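Local coordinates for protein bacillaene synthase decarboxylase PksI (Bacillus subtilis, PDB 4Q1K) that decarboxylates the carrier-tethered 3-methylglutaconyl group to 3-methylcrotonyl during bacillaene biosynthesis, working as a homotrimer of the enoyl-CoA hydratase/isomerase family, at residues T75-F81 with A118-H123; T98-D102 with I242-L246. The protein carries 1 engineered substitution. One frame throughout, in Å; residues are numbered along the deposited sequence.

Interaction 1: residues T75-F81 with A118-H123; sequences TGYDNYF and AAMQGH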
# COMPACT_ATOMS: atom_id res chain seq x y z
N THR B 75 -3.32 -25.40 3.20
CA THR B 75 -4.66 -25.15 3.81
C THR B 75 -4.78 -25.92 5.08
O THR B 75 -3.90 -26.79 5.37
CB THR B 75 -5.80 -25.56 2.82
OG1 THR B 75 -7.07 -24.99 3.26
CG2 THR B 75 -5.94 -27.15 2.66
N GLY B 76 -5.87 -25.70 5.82
CA GLY B 76 -6.06 -26.35 7.14
C GLY B 76 -7.16 -27.40 7.09
O GLY B 76 -7.43 -27.98 6.02
N TYR B 77 -7.83 -27.65 8.22
CA TYR B 77 -8.96 -28.53 8.24
C TYR B 77 -10.09 -27.80 8.97
O TYR B 77 -9.81 -26.98 9.89
CB TYR B 77 -8.61 -29.91 8.95
CG TYR B 77 -8.49 -29.68 10.46
CD1 TYR B 77 -9.59 -29.96 11.32
CD2 TYR B 77 -7.33 -29.14 11.01
CE1 TYR B 77 -9.53 -29.70 12.69
CE2 TYR B 77 -7.27 -28.85 12.38
CZ TYR B 77 -8.37 -29.13 13.19
OH TYR B 77 -8.30 -28.84 14.54
N ASP B 78 -11.33 -28.12 8.57
CA ASP B 78 -12.55 -27.60 9.26
C ASP B 78 -12.40 -26.10 9.48
O ASP B 78 -12.18 -25.35 8.52
CB ASP B 78 -12.78 -28.34 10.59
CG ASP B 78 -13.23 -29.81 10.37
OD1 ASP B 78 -13.53 -30.17 9.20
OD2 ASP B 78 -13.24 -30.56 11.35
N ASN B 79 -12.48 -25.65 10.73
CA ASN B 79 -12.38 -24.24 11.05
C ASN B 79 -10.99 -23.64 11.39
O ASN B 79 -10.91 -22.51 11.88
CB ASN B 79 -13.44 -23.90 12.15
CG ASN B 79 -13.20 -24.70 13.43
OD1 ASN B 79 -12.61 -25.81 13.39
ND2 ASN B 79 -13.62 -24.14 14.58
N TYR B 80 -9.87 -24.34 11.16
CA TYR B 80 -8.54 -23.87 11.56
C TYR B 80 -7.62 -23.89 10.33
O TYR B 80 -7.44 -24.93 9.69
CB TYR B 80 -7.92 -24.87 12.59
CG TYR B 80 -8.50 -24.49 13.99
CD1 TYR B 80 -7.96 -23.41 14.67
CD2 TYR B 80 -9.65 -25.09 14.49
CE1 TYR B 80 -8.49 -22.98 15.89
CE2 TYR B 80 -10.19 -24.69 15.73
CZ TYR B 80 -9.60 -23.63 16.40
OH TYR B 80 -10.07 -23.13 17.62
N PHE B 81 -7.03 -22.77 10.05
CA PHE B 81 -5.93 -22.79 9.10
C PHE B 81 -4.64 -23.20 9.92
O PHE B 81 -4.04 -24.24 9.71
CB PHE B 81 -5.70 -21.37 8.47
CG PHE B 81 -4.47 -21.29 7.59
CD1 PHE B 81 -4.44 -22.01 6.35
CD2 PHE B 81 -3.34 -20.55 8.00
CE1 PHE B 81 -3.29 -21.93 5.51
CE2 PHE B 81 -2.18 -20.49 7.20
CZ PHE B 81 -2.17 -21.18 5.97
N ALA B 118 -2.03 -19.69 0.01
CA ALA B 118 -2.46 -19.97 1.41
C ALA B 118 -4.00 -19.85 1.44
O ALA B 118 -4.57 -18.71 1.39
CB ALA B 118 -1.90 -18.91 2.35
N ALA B 119 -4.66 -21.00 1.39
CA ALA B 119 -6.15 -21.04 1.42
C ALA B 119 -6.52 -21.10 2.93
O ALA B 119 -6.65 -22.21 3.52
CB ALA B 119 -6.61 -22.30 0.66
N MET B 120 -6.70 -19.95 3.53
CA MET B 120 -6.90 -19.85 5.01
C MET B 120 -8.39 -19.92 5.22
O MET B 120 -9.09 -18.87 5.44
CB MET B 120 -6.30 -18.52 5.51
CG MET B 120 -4.81 -18.39 5.18
SD MET B 120 -4.18 -16.99 6.24
CE MET B 120 -2.62 -16.80 5.58
N GLN B 121 -8.92 -21.15 5.13
CA GLN B 121 -10.39 -21.37 5.22
C GLN B 121 -10.85 -21.24 6.71
O GLN B 121 -12.06 -21.08 6.98
CB GLN B 121 -10.78 -22.74 4.64
CG GLN B 121 -10.78 -23.94 5.61
CD GLN B 121 -9.44 -24.21 6.34
OE1 GLN B 121 -8.34 -23.80 5.90
NE2 GLN B 121 -9.56 -24.86 7.48
N GLY B 122 -9.91 -21.40 7.61
CA GLY B 122 -10.16 -21.30 9.07
C GLY B 122 -9.29 -20.27 9.75
O GLY B 122 -8.62 -19.44 9.09
N HIS B 123 -9.32 -20.28 11.08
CA HIS B 123 -8.61 -19.23 11.82
C HIS B 123 -7.09 -19.26 11.61
O HIS B 123 -6.50 -20.35 11.44
CB HIS B 123 -8.87 -19.38 13.30
CG HIS B 123 -10.34 -19.47 13.59
ND1 HIS B 123 -10.93 -20.61 14.15
CD2 HIS B 123 -11.34 -18.61 13.32
CE1 HIS B 123 -12.23 -20.40 14.27
NE2 HIS B 123 -12.50 -19.19 13.78

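Interaction 2: residues T98-D102 with I242-L246; sequences TKFTD and IEQEL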
# COMPACT_ATOMS: atom_id res chain seq x y z
N THR B 98 14.69 -21.98 23.80
CA THR B 98 14.58 -22.08 22.36
C THR B 98 14.35 -20.65 21.87
O THR B 98 14.07 -19.73 22.67
CB THR B 98 13.33 -22.93 21.98
OG1 THR B 98 12.14 -22.34 22.53
CG2 THR B 98 13.42 -24.37 22.53
N LYS B 99 14.54 -20.46 20.57
CA LYS B 99 14.26 -19.19 19.89
C LYS B 99 13.34 -19.50 18.69
O LYS B 99 13.28 -20.67 18.23
CB LYS B 99 15.54 -18.51 19.42
CG LYS B 99 16.75 -18.62 20.31
CD LYS B 99 17.84 -17.65 19.85
CE LYS B 99 18.25 -17.91 18.41
NZ LYS B 99 18.98 -19.20 18.23
N PHE B 100 12.61 -18.49 18.19
CA PHE B 100 11.60 -18.77 17.13
C PHE B 100 12.25 -19.24 15.84
O PHE B 100 11.63 -19.91 15.04
CB PHE B 100 10.68 -17.52 16.91
CG PHE B 100 11.27 -16.44 16.02
CD1 PHE B 100 11.27 -16.58 14.64
CD2 PHE B 100 11.72 -15.20 16.55
CE1 PHE B 100 11.79 -15.55 13.82
CE2 PHE B 100 12.20 -14.18 15.74
CZ PHE B 100 12.27 -14.37 14.36
N THR B 101 13.52 -18.88 15.64
CA THR B 101 14.25 -19.31 14.45
C THR B 101 14.71 -20.80 14.53
O THR B 101 15.21 -21.28 13.52
CB THR B 101 15.49 -18.43 14.20
OG1 THR B 101 16.20 -18.30 15.43
CG2 THR B 101 15.11 -17.07 13.77
N ASP B 102 14.49 -21.52 15.64
CA ASP B 102 14.99 -22.89 15.80
C ASP B 102 14.45 -23.83 14.73
O ASP B 102 15.17 -24.65 14.16
CB ASP B 102 14.75 -23.44 17.21
CG ASP B 102 15.72 -22.84 18.25
OD1 ASP B 102 16.71 -22.16 17.89
OD2 ASP B 102 15.48 -23.04 19.43
N ILE B 242 14.69 -10.68 10.64
CA ILE B 242 14.69 -11.81 11.59
C ILE B 242 15.70 -11.52 12.72
O ILE B 242 15.38 -11.71 13.90
CB ILE B 242 15.02 -13.12 10.83
CG1 ILE B 242 13.81 -13.50 9.91
CG2 ILE B 242 15.22 -14.26 11.81
CD1 ILE B 242 12.47 -13.63 10.64
N GLU B 243 16.86 -10.97 12.35
CA GLU B 243 17.92 -10.66 13.39
C GLU B 243 17.33 -9.51 14.27
O GLU B 243 17.46 -9.56 15.49
CB GLU B 243 19.18 -10.11 12.75
CG GLU B 243 20.07 -10.98 11.86
CD GLU B 243 21.25 -10.17 11.19
OE1 GLU B 243 21.74 -9.15 11.76
OE2 GLU B 243 21.71 -10.56 10.08
N GLN B 244 16.72 -8.47 13.69
CA GLN B 244 16.08 -7.44 14.52
C GLN B 244 14.99 -7.98 15.46
O GLN B 244 14.90 -7.60 16.62
CB GLN B 244 15.53 -6.35 13.60
CG GLN B 244 16.67 -5.67 12.93
CD GLN B 244 16.24 -4.74 11.84
OE1 GLN B 244 15.16 -4.85 11.22
NE2 GLN B 244 17.11 -3.84 11.55
N GLU B 245 14.14 -8.86 14.95
CA GLU B 245 13.10 -9.43 15.80
C GLU B 245 13.68 -10.31 16.91
O GLU B 245 13.13 -10.37 18.02
CB GLU B 245 12.22 -10.29 14.93
CG GLU B 245 11.31 -9.39 14.05
CD GLU B 245 10.38 -10.17 13.17
OE1 GLU B 245 10.42 -11.38 13.18
OE2 GLU B 245 9.57 -9.57 12.40
N LEU B 246 14.77 -11.02 16.60
CA LEU B 246 15.46 -11.80 17.66
C LEU B 246 15.98 -10.84 18.74
O LEU B 246 15.83 -11.15 19.91
CB LEU B 246 16.63 -12.66 17.09
CG LEU B 246 16.23 -13.94 16.35
CD1 LEU B 246 17.43 -14.60 15.66
CD2 LEU B 246 15.54 -14.91 17.32

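Interaction 1: residues T75-F81 with A118-H123
Tyr-80 and His-123 form a parallel bridge with CA atoms 4.7 Å apart, fixed by His-123 N to Asn-79 O and Phe-81 N to His-123 O; it joins the two segments where they leave neighbouring strands 71-75 and 116-120 of the crotonase-like fold. A type II' beta turn, Tyr-77 to Tyr-80, leads into it, and the amide of Gln-121 fills the inside of this loop. Gln-121 NE2 donates twice, to Asp-78 O (2.9 Å) almost within the amide plane and to Tyr-80 O (3.1 Å) slightly out of it, and in both cases it sits above the acceptor's carbonyl plane. Gln-121 OE1 accepts Gly-76 N at 3.1 Å, so three backbone groups fix the rotation of the buried amide. The chain gets there by a bend about its CB-CG bond (chi2 -57°), which turns the amide back into the loop. Nearby, Thr-75 OG1 donates in the carbonyl plane to Ala-119 O.

The bridge pair also meets through its rings; a second ring contact follows at Phe-81. The His-123 ring turns its edge to the face of Tyr-80, planes 74° apart, with ND1 displaced toward the rim. Phe-81 spreads its ring against Met-120, itself packed on strand 137-141. Met-120 SD lies over the same face in a Met-aromatic contact, while Met-120 CG stands above the centre of the Phe-81 ring, 3.6 Å from the centroid and 3° off the normal.

Interaction 2: residues T98-D102 with I242-L246
Beside the active-site histidine, His-249, the loop between helices 87-94 and 108-111 lays Phe-100 and Thr-101 against one side of the long helix 220-252. No hydrogen bond spans the two segments; side-chain carbons make most of the contact. Phe-100 sets its ring between Ile-242 and Leu-246 on the helix. Ile-242 CD1 meets the ring at its edge, in plane, 3.8 Å from Phe-100 CE1, whereas Leu-246 CD2 comes obliquely to Phe-100 CE2, also at 3.8 Å. Phe-100 CZ, the far end of the ring, lies 3.7 Å from Glu-245 OE1, with ring and carboxylate planes 55° apart. This carboxylate is held from elsewhere, OE1 by Gly-160 N and OE2 by Thr-162 OG1, which should keep it fixed beside the ring.

Thr-101 presents its methyl: a chi1 of 48° leaves OG1 wedged between the two backbone bonds and puts CG2 on the side of the backbone N, over the rim of the Phe-100 ring. Thr-101 CG2 also presses on Ile-242 CG2 at 3.4 Å, tighter than usual for two carbons, and meets Leu-246 CD1 at 3.9 Å. Within the loop, Lys-99 N is bonded to Asp-102 OD2 at 3.0 Å, which, with Asp-102 N to Lys-99 O, closes the turn that carries Phe-100 and Thr-101. The Phe-100 and His-249 rings meet with planes at about 80°, so the loop touches helix 220-252 at the catalytic residue too, while Tyr-106, before helix 108-111, packs on both Thr-101 and Ile-242.

How the interactions relate
From the N terminus, strand 71-75 runs into the first segment, 75-81; helix 87-94 follows, then the loop 98-102, helix 108-111 and strand 116-120, which brings in 118-123. Interaction 1 thus closes a loop of 36 residues, and the first half of interaction 2 lies inside it. The second half, 242-246, comes 140 residues later on helix 220-252, so the two contacts cross along the chain rather than nest. In space they do not touch: their centres are about 26 Å apart, on opposite sides of the chain's centre. Interaction 1 joins the exits of adjacent sheet strands, whereas interaction 2 fastens the intervening loop to the helix that carries His-249.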